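Local coordinates for penicillin-binding protein 2B (Streptococcus pneumoniae, PDB 2WAD) that is a penicillin-binding transpeptidase that probably forms peptide cross-links between adjacent glycan strands of the cell wall as part of the elongation machinery, at residues E227-S232 with A315-V320; L356-L361 with G376-V381. One frame throughout, in Å; residues are numbered along the deposited sequence.

Interaction 1: residues E227-S232 with A315-V320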
ATOM      1  N   GLU A 227       1.315 -17.454  -5.348  1.00 44.54           N
ATOM      2  CA  GLU A 227       0.434 -16.939  -6.393  1.00 47.74           C
ATOM      3  C   GLU A 227      -1.003 -16.780  -5.892  1.00 44.81           C
ATOM      4  O   GLU A 227      -1.724 -17.752  -5.700  1.00 46.81           O
ATOM      5  CB  GLU A 227       0.515 -17.813  -7.645  1.00 47.08           C
ATOM      6  CG  GLU A 227       1.902 -17.789  -8.285  1.00 58.50           C
ATOM      7  CD  GLU A 227       1.890 -18.169  -9.762  1.00 63.68           C
ATOM      8  OE1 GLU A 227       1.025 -18.978 -10.163  1.00 62.52           O
ATOM      9  OE2 GLU A 227       2.749 -17.652 -10.512  1.00 60.09           O
ATOM     10  N   THR A 228      -1.409 -15.547  -5.624  1.00 44.46           N
ATOM     11  CA  THR A 228      -2.769 -15.284  -5.166  1.00 40.32           C
ATOM     12  C   THR A 228      -3.122 -13.885  -5.622  1.00 40.38           C
ATOM     13  O   THR A 228      -2.248 -13.139  -6.071  1.00 41.43           O
ATOM     14  CB  THR A 228      -2.918 -15.410  -3.620  1.00 40.37           C
ATOM     15  OG1 THR A 228      -2.401 -14.240  -2.984  1.00 32.70           O
ATOM     16  CG2 THR A 228      -2.184 -16.636  -3.093  1.00 36.68           C
ATOM     17  N   SER A 229      -4.401 -13.546  -5.500  1.00 38.39           N
ATOM     18  CA  SER A 229      -4.928 -12.279  -5.978  1.00 37.63           C
ATOM     19  C   SER A 229      -4.548 -11.141  -5.047  1.00 38.36           C
ATOM     20  O   SER A 229      -4.704  -9.981  -5.410  1.00 42.45           O
ATOM     21  CB  SER A 229      -6.448 -12.365  -6.062  1.00 38.55           C
ATOM     22  OG  SER A 229      -6.991 -12.714  -4.796  1.00 34.47           O
ATOM     23  N   LEU A 230      -4.015 -11.483  -3.876  1.00 39.08           N
ATOM     24  CA  LEU A 230      -3.459 -10.522  -2.918  1.00 37.98           C
ATOM     25  C   LEU A 230      -1.941 -10.405  -2.914  1.00 38.21           C
ATOM     26  O   LEU A 230      -1.386  -9.748  -2.024  1.00 38.43           O
ATOM     27  CB  LEU A 230      -3.928 -10.845  -1.492  1.00 36.90           C
ATOM     28  CG  LEU A 230      -5.437 -10.722  -1.270  1.00 35.01           C
ATOM     29  CD1 LEU A 230      -5.826 -11.187   0.106  1.00 33.65           C
ATOM     30  CD2 LEU A 230      -5.899  -9.290  -1.514  1.00 32.60           C
ATOM     31  N   SER A 231      -1.272 -11.002  -3.902  1.00 37.37           N
ATOM     32  CA  SER A 231       0.193 -10.947  -3.971  1.00 37.99           C
ATOM     33  C   SER A 231       0.760  -9.542  -4.167  1.00 38.12           C
ATOM     34  O   SER A 231       1.742  -9.183  -3.528  1.00 38.77           O
ATOM     35  CB  SER A 231       0.777 -11.940  -4.990  1.00 37.83           C
ATOM     36  OG  SER A 231       0.473 -11.545  -6.316  1.00 40.98           O
ATOM     37  N   SER A 232       0.148  -8.730  -5.021  1.00 37.42           N
ATOM     38  CA  SER A 232       0.650  -7.370  -5.247  1.00 37.88           C
ATOM     39  C   SER A 232       0.683  -6.519  -3.971  1.00 38.34           C
ATOM     40  O   SER A 232       1.508  -5.612  -3.839  1.00 42.05           O
ATOM     41  CB  SER A 232      -0.207  -6.668  -6.306  1.00 38.99           C
ATOM     42  OG  SER A 232      -1.599  -6.792  -6.004  1.00 42.22           O
ATOM     43  N   ALA A 315     -11.417 -15.560  -1.411  1.00 41.45           N
ATOM     44  CA  ALA A 315     -12.549 -15.998  -2.214  1.00 43.80           C
ATOM     45  C   ALA A 315     -13.390 -14.786  -2.602  1.00 44.33           C
ATOM     46  O   ALA A 315     -13.749 -14.625  -3.773  1.00 42.96           O
ATOM     47  CB  ALA A 315     -13.399 -17.057  -1.466  1.00 42.32           C
ATOM     48  N   PHE A 316     -13.694 -13.932  -1.625  1.00 43.21           N
ATOM     49  CA  PHE A 316     -14.377 -12.673  -1.925  1.00 42.13           C
ATOM     50  C   PHE A 316     -13.592 -11.832  -2.941  1.00 40.34           C
ATOM     51  O   PHE A 316     -14.114 -11.402  -3.978  1.00 39.43           O
ATOM     52  CB  PHE A 316     -14.745 -11.872  -0.665  1.00 37.88           C
ATOM     53  CG  PHE A 316     -15.612 -10.696  -0.960  1.00 37.75           C
ATOM     54  CD1 PHE A 316     -16.869 -10.872  -1.518  1.00 42.87           C
ATOM     55  CD2 PHE A 316     -15.155  -9.408  -0.746  1.00 34.48           C
ATOM     56  CE1 PHE A 316     -17.666  -9.779  -1.844  1.00 38.49           C
ATOM     57  CE2 PHE A 316     -15.939  -8.308  -1.058  1.00 37.30           C
ATOM     58  CZ  PHE A 316     -17.190  -8.490  -1.607  1.00 42.10           C
ATOM     59  N   GLN A 317     -12.312 -11.640  -2.665  1.00 38.86           N
ATOM     60  CA  GLN A 317     -11.475 -10.853  -3.560  1.00 37.80           C
ATOM     61  C   GLN A 317     -11.445 -11.435  -4.974  1.00 38.26           C
ATOM     62  O   GLN A 317     -11.460 -10.682  -5.943  1.00 41.14           O
ATOM     63  CB  GLN A 317     -10.067 -10.657  -2.975  1.00 34.47           C
ATOM     64  CG  GLN A 317      -9.066  -9.988  -3.933  1.00 35.96           C
ATOM     65  CD  GLN A 317      -8.993  -8.470  -3.799  1.00 34.87           C
ATOM     66  OE1 GLN A 317      -9.680  -7.876  -2.969  1.00 31.67           O
ATOM     67  NE2 GLN A 317      -8.116  -7.843  -4.575  1.00 28.82           N
ATOM     68  N   ASP A 318     -11.416 -12.766  -5.093  1.00 37.25           N
ATOM     69  CA  ASP A 318     -11.398 -13.449  -6.381  1.00 37.27           C
ATOM     70  C   ASP A 318     -12.690 -13.167  -7.138  1.00 36.90           C
ATOM     71  O   ASP A 318     -12.687 -12.964  -8.357  1.00 36.38           O
ATOM     72  CB  ASP A 318     -11.271 -14.974  -6.214  1.00 39.29           C
ATOM     73  CG  ASP A 318      -9.881 -15.415  -5.783  1.00 39.16           C
ATOM     74  OD1 ASP A 318      -8.926 -14.613  -5.822  1.00 43.70           O
ATOM     75  OD2 ASP A 318      -9.741 -16.596  -5.424  1.00 48.14           O
ATOM     76  N   SER A 319     -13.800 -13.186  -6.418  1.00 36.20           N
ATOM     77  CA  SER A 319     -15.084 -13.048  -7.087  1.00 40.36           C
ATOM     78  C   SER A 319     -15.340 -11.591  -7.505  1.00 38.42           C
ATOM     79  O   SER A 319     -15.872 -11.324  -8.580  1.00 40.54           O
ATOM     80  CB  SER A 319     -16.210 -13.738  -6.298  1.00 39.08           C
ATOM     81  OG  SER A 319     -16.609 -12.978  -5.188  1.00 48.60           O
ATOM     82  N   VAL A 320     -14.865 -10.630  -6.723  1.00 38.48           N
ATOM     83  CA  VAL A 320     -14.842  -9.244  -7.222  1.00 36.26           C
ATOM     84  C   VAL A 320     -13.961  -9.038  -8.478  1.00 35.89           C
ATOM     85  O   VAL A 320     -14.389  -8.419  -9.447  1.00 33.37           O
ATOM     86  CB  VAL A 320     -14.511  -8.241  -6.097  1.00 33.68           C
ATOM     87  CG1 VAL A 320     -14.504  -6.811  -6.623  1.00 28.71           C
ATOM     88  CG2 VAL A 320     -15.529  -8.399  -4.995  1.00 30.35           C
TER
HETATM   89  O   HOH W   1      -6.404  -9.229  -7.179  1.00 42.19           O

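Interaction 2: residues L356-L361 with G376-V381. Unlike the reference sequence in segment 356-361: L361 (reference Ile).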
ATOM      1  N   LEU A 356     -12.742  -4.983   2.802  1.00 33.74           N
ATOM      2  CA  LEU A 356     -13.356  -6.234   2.327  1.00 33.97           C
ATOM      3  C   LEU A 356     -12.732  -6.688   1.010  1.00 33.88           C
ATOM      4  O   LEU A 356     -12.512  -7.878   0.813  1.00 32.88           O
ATOM      5  CB  LEU A 356     -14.873  -6.073   2.176  1.00 34.68           C
ATOM      6  CG  LEU A 356     -15.521  -5.610   3.487  1.00 39.42           C
ATOM      7  CD1 LEU A 356     -16.988  -5.263   3.250  1.00 31.77           C
ATOM      8  CD2 LEU A 356     -15.290  -6.651   4.628  1.00 32.43           C
ATOM      9  N   SER A 357     -12.428  -5.738   0.128  1.00 33.00           N
ATOM     10  CA  SER A 357     -11.614  -6.003  -1.052  1.00 36.21           C
ATOM     11  C   SER A 357     -11.226  -4.693  -1.710  1.00 34.41           C
ATOM     12  O   SER A 357     -11.930  -3.696  -1.571  1.00 35.05           O
ATOM     13  CB  SER A 357     -12.354  -6.863  -2.085  1.00 36.82           C
ATOM     14  OG  SER A 357     -13.391  -6.088  -2.637  1.00 46.17           O
ATOM     15  N   MET A 358     -10.106  -4.740  -2.421  1.00 35.87           N
ATOM     16  CA  MET A 358      -9.552  -3.655  -3.199  1.00 36.51           C
ATOM     17  C   MET A 358      -9.170  -4.280  -4.538  1.00 34.78           C
ATOM     18  O   MET A 358      -8.149  -4.949  -4.615  1.00 35.63           O
ATOM     19  CB  MET A 358      -8.207  -3.186  -2.609  1.00 36.21           C
ATOM     20  CG  MET A 358      -8.049  -3.268  -1.127  1.00 47.08           C
ATOM     21  SD  MET A 358      -6.388  -3.032  -0.453  1.00 35.81           S
ATOM     22  CE  MET A 358      -5.586  -1.858  -1.580  1.00 22.75           C
ATOM     23  N   SER A 359      -9.924  -4.006  -5.599  1.00 37.66           N
ATOM     24  CA  SER A 359      -9.757  -4.710  -6.866  1.00 35.78           C
ATOM     25  C   SER A 359      -9.559  -3.683  -7.956  1.00 36.13           C
ATOM     26  O   SER A 359     -10.232  -2.647  -7.959  1.00 35.82           O
ATOM     27  CB  SER A 359     -11.043  -5.478  -7.216  1.00 36.79           C
ATOM     28  OG  SER A 359     -11.110  -6.726  -6.545  1.00 49.32           O
ATOM     29  N   GLY A 360      -8.704  -3.995  -8.922  1.00 33.81           N
ATOM     30  CA  GLY A 360      -8.538  -3.089 -10.046  1.00 36.63           C
ATOM     31  C   GLY A 360      -8.126  -3.842 -11.295  1.00 40.19           C
ATOM     32  O   GLY A 360      -7.422  -4.851 -11.228  1.00 41.56           O
ATOM     33  N   LEU A 361      -8.593  -3.363 -12.440  1.00 40.05           N
ATOM     34  CA  LEU A 361      -8.244  -3.991 -13.704  1.00 40.36           C
ATOM     35  C   LEU A 361      -7.763  -2.861 -14.578  1.00 38.25           C
ATOM     36  O   LEU A 361      -8.476  -1.892 -14.773  1.00 42.17           O
ATOM     37  CB  LEU A 361      -9.468  -4.644 -14.343  1.00 40.83           C
ATOM     38  CG  LEU A 361      -9.182  -5.574 -15.525  1.00 43.76           C
ATOM     39  CD1 LEU A 361      -8.217  -6.674 -15.150  1.00 42.86           C
ATOM     40  CD2 LEU A 361     -10.470  -6.148 -16.090  1.00 33.56           C
ATOM     41  N   GLY A 376      -3.918   0.025  -7.825  1.00 32.96           N
ATOM     42  CA  GLY A 376      -4.543   1.192  -8.451  1.00 29.73           C
ATOM     43  C   GLY A 376      -5.533   1.896  -7.545  1.00 32.54           C
ATOM     44  O   GLY A 376      -5.747   3.110  -7.654  1.00 35.05           O
ATOM     45  N   THR A 377      -6.103   1.140  -6.614  1.00 33.75           N
ATOM     46  CA  THR A 377      -7.115   1.656  -5.712  1.00 35.06           C
ATOM     47  C   THR A 377      -6.546   2.728  -4.787  1.00 34.76           C
ATOM     48  O   THR A 377      -7.290   3.582  -4.347  1.00 35.41           O
ATOM     49  CB  THR A 377      -7.744   0.537  -4.853  1.00 32.42           C
ATOM     50  OG1 THR A 377      -6.713  -0.168  -4.144  1.00 35.23           O
ATOM     51  CG2 THR A 377      -8.540  -0.446  -5.717  1.00 35.41           C
ATOM     52  N   VAL A 378      -5.254   2.654  -4.475  1.00 37.79           N
ATOM     53  CA  VAL A 378      -4.599   3.614  -3.587  1.00 36.61           C
ATOM     54  C   VAL A 378      -3.590   4.487  -4.337  1.00 40.49           C
ATOM     55  O   VAL A 378      -3.081   5.452  -3.775  1.00 43.09           O
ATOM     56  CB  VAL A 378      -3.888   2.952  -2.391  1.00 37.57           C
ATOM     57  CG1 VAL A 378      -4.880   2.322  -1.385  1.00 32.32           C
ATOM     58  CG2 VAL A 378      -2.849   1.918  -2.863  1.00 35.77           C
ATOM     59  N   THR A 379      -3.294   4.185  -5.599  1.00 40.52           N
ATOM     60  CA  THR A 379      -2.248   4.938  -6.283  1.00 43.19           C
ATOM     61  C   THR A 379      -2.667   5.792  -7.486  1.00 41.45           C
ATOM     62  O   THR A 379      -1.939   6.699  -7.861  1.00 41.65           O
ATOM     63  CB  THR A 379      -0.990   4.070  -6.612  1.00 45.25           C
ATOM     64  OG1 THR A 379      -1.291   3.210  -7.703  1.00 51.71           O
ATOM     65  CG2 THR A 379      -0.568   3.178  -5.439  1.00 40.23           C
ATOM     66  N   ASN A 380      -3.825   5.528  -8.083  1.00 38.71           N
ATOM     67  CA  ASN A 380      -4.237   6.261  -9.271  1.00 39.10           C
ATOM     68  C   ASN A 380      -5.470   7.107  -9.023  1.00 38.31           C
ATOM     69  O   ASN A 380      -6.270   6.796  -8.151  1.00 36.61           O
ATOM     70  CB  ASN A 380      -4.507   5.300 -10.429  1.00 40.24           C
ATOM     71  CG  ASN A 380      -3.242   4.590 -10.878  1.00 46.02           C
ATOM     72  OD1 ASN A 380      -2.305   5.212 -11.380  1.00 54.92           O
ATOM     73  ND2 ASN A 380      -3.204   3.291 -10.693  1.00 53.96           N
ATOM     74  N   VAL A 381      -5.623   8.185  -9.785  1.00 36.45           N
ATOM     75  CA  VAL A 381      -6.659   9.156  -9.470  1.00 35.80           C
ATOM     76  C   VAL A 381      -7.576   9.372 -10.665  1.00 35.90           C
ATOM     77  O   VAL A 381      -7.141   9.213 -11.798  1.00 35.56           O
ATOM     78  CB  VAL A 381      -6.040  10.501  -8.975  1.00 37.27           C
ATOM     79  CG1 VAL A 381      -5.143  10.263  -7.755  1.00 34.95           C
ATOM     80  CG2 VAL A 381      -5.266  11.178 -10.086  1.00 34.46           C
TER

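Interaction 1: residues E227-S232 with A315-V320
S229 and Q317 contribute most of the 160 Å² buried here, with L230 third. The CB of S229 points at helix 314-334. Its OG, held between the backbone N and carbonyl carbon (chi1 57°), donates to D318 OD1 at 2.9 Å, meeting that oxygen nearly along its C-O axis. The same OG lies 3.5 Å from Q317 CG, so the hydroxyl rests against the glutamine's aliphatic part as well as on the carboxylate. Q317 has CG anti to its backbone N, but its chain bends at chi2 (92°), and the Q317 and L230 side chains cross obliquely, L230 CD2 resting on Q317 CD at 3.9 Å. A water 2.6 Å from S229 O is only weakly linked to Q317 NE2, which probably hydrogen-bonds to M358 O of strand 355-363. A type I beta turn from T228 to S231 sets S229 and L230 at its two central positions, and T228 O accepts from both S231 N and S231 OG. The contact joins the dimerisation part of the chain, which supplies the turn at 228-231, to helix 314-334 of the transpeptidase domain. Strand 355-363 receives Q317 and V320, and helix 661-676 receives F316 and S319.

Interaction 2: residues L356-L361 with G376-V381
Two first torsions set up this contact, those of T377 and M358. At T377, chi1 of 56° puts OG1 between the backbone N and the carbonyl carbon and leaves CG2 anti to the carbonyl carbon, so that both branches meet strand 355-363. At M358, chi1 of -33° departs from a staggered value, and a further bend at chi3 (32°) turns the methyl toward the helix. The two side chains cross at about a right angle. M358 CE comes within 3.3 Å of T377 OG1, and M358 CB lies 3.7 Å from the same oxygen. These are van der Waals contacts; the hydroxyl's hydrogen-bonding partner is S374 O, which helps to fix its rotation. The other branch, CG2, sits over the strand backbone, 3.6 Å from S359 O and 3.8 Å from S359 N. M358 CE also makes a looser apolar contact with V378 CG1 at 4.2 Å.

Strand 355-363 lies between strands 342-348 and 370-372 in the antiparallel sheet of the transpeptidase domain. It carries a classic beta bulge, where L356 and S357 together pair with A347. Helix 376-379 is a single short turn, in which G376 O accepts from N380 N at 3.1 Å. It precedes S386, the inferred acyl-ester serine, and an SxxK pattern that starts there, consistent with this family. The CB of S359 points away from this helix, and its OG is hydrogen-bonded to D321 OD2 of helix 314-334, which packs against S357 and S359. T377 also touches V346 of the adjoining strand, while M358 reaches I546 in a loop.

Interaction 2 is wholly buried in the transpeptidase fold; interaction 1 is only partly so, with D318 exposed. Their buried areas are almost equal, 160 and 161 Å², yet the first includes a side-chain hydrogen bond and the second has none, relying on van der Waals contacts of a methionine methyl and a threonine side chain, the latter partly against strand backbone. Their centres lie 12 Å apart, and helix 314-334 meets strand 355-363 between them: Q317 NE2 is 2.9 Å from M358 O, a probable hydrogen bond, and V320 CG1 packs 3.4 Å from S359 OG. Thus 315-320 and 376-381 both pack on 356-361, whereas 227-232 approaches the helix from the dimerisation part of the chain.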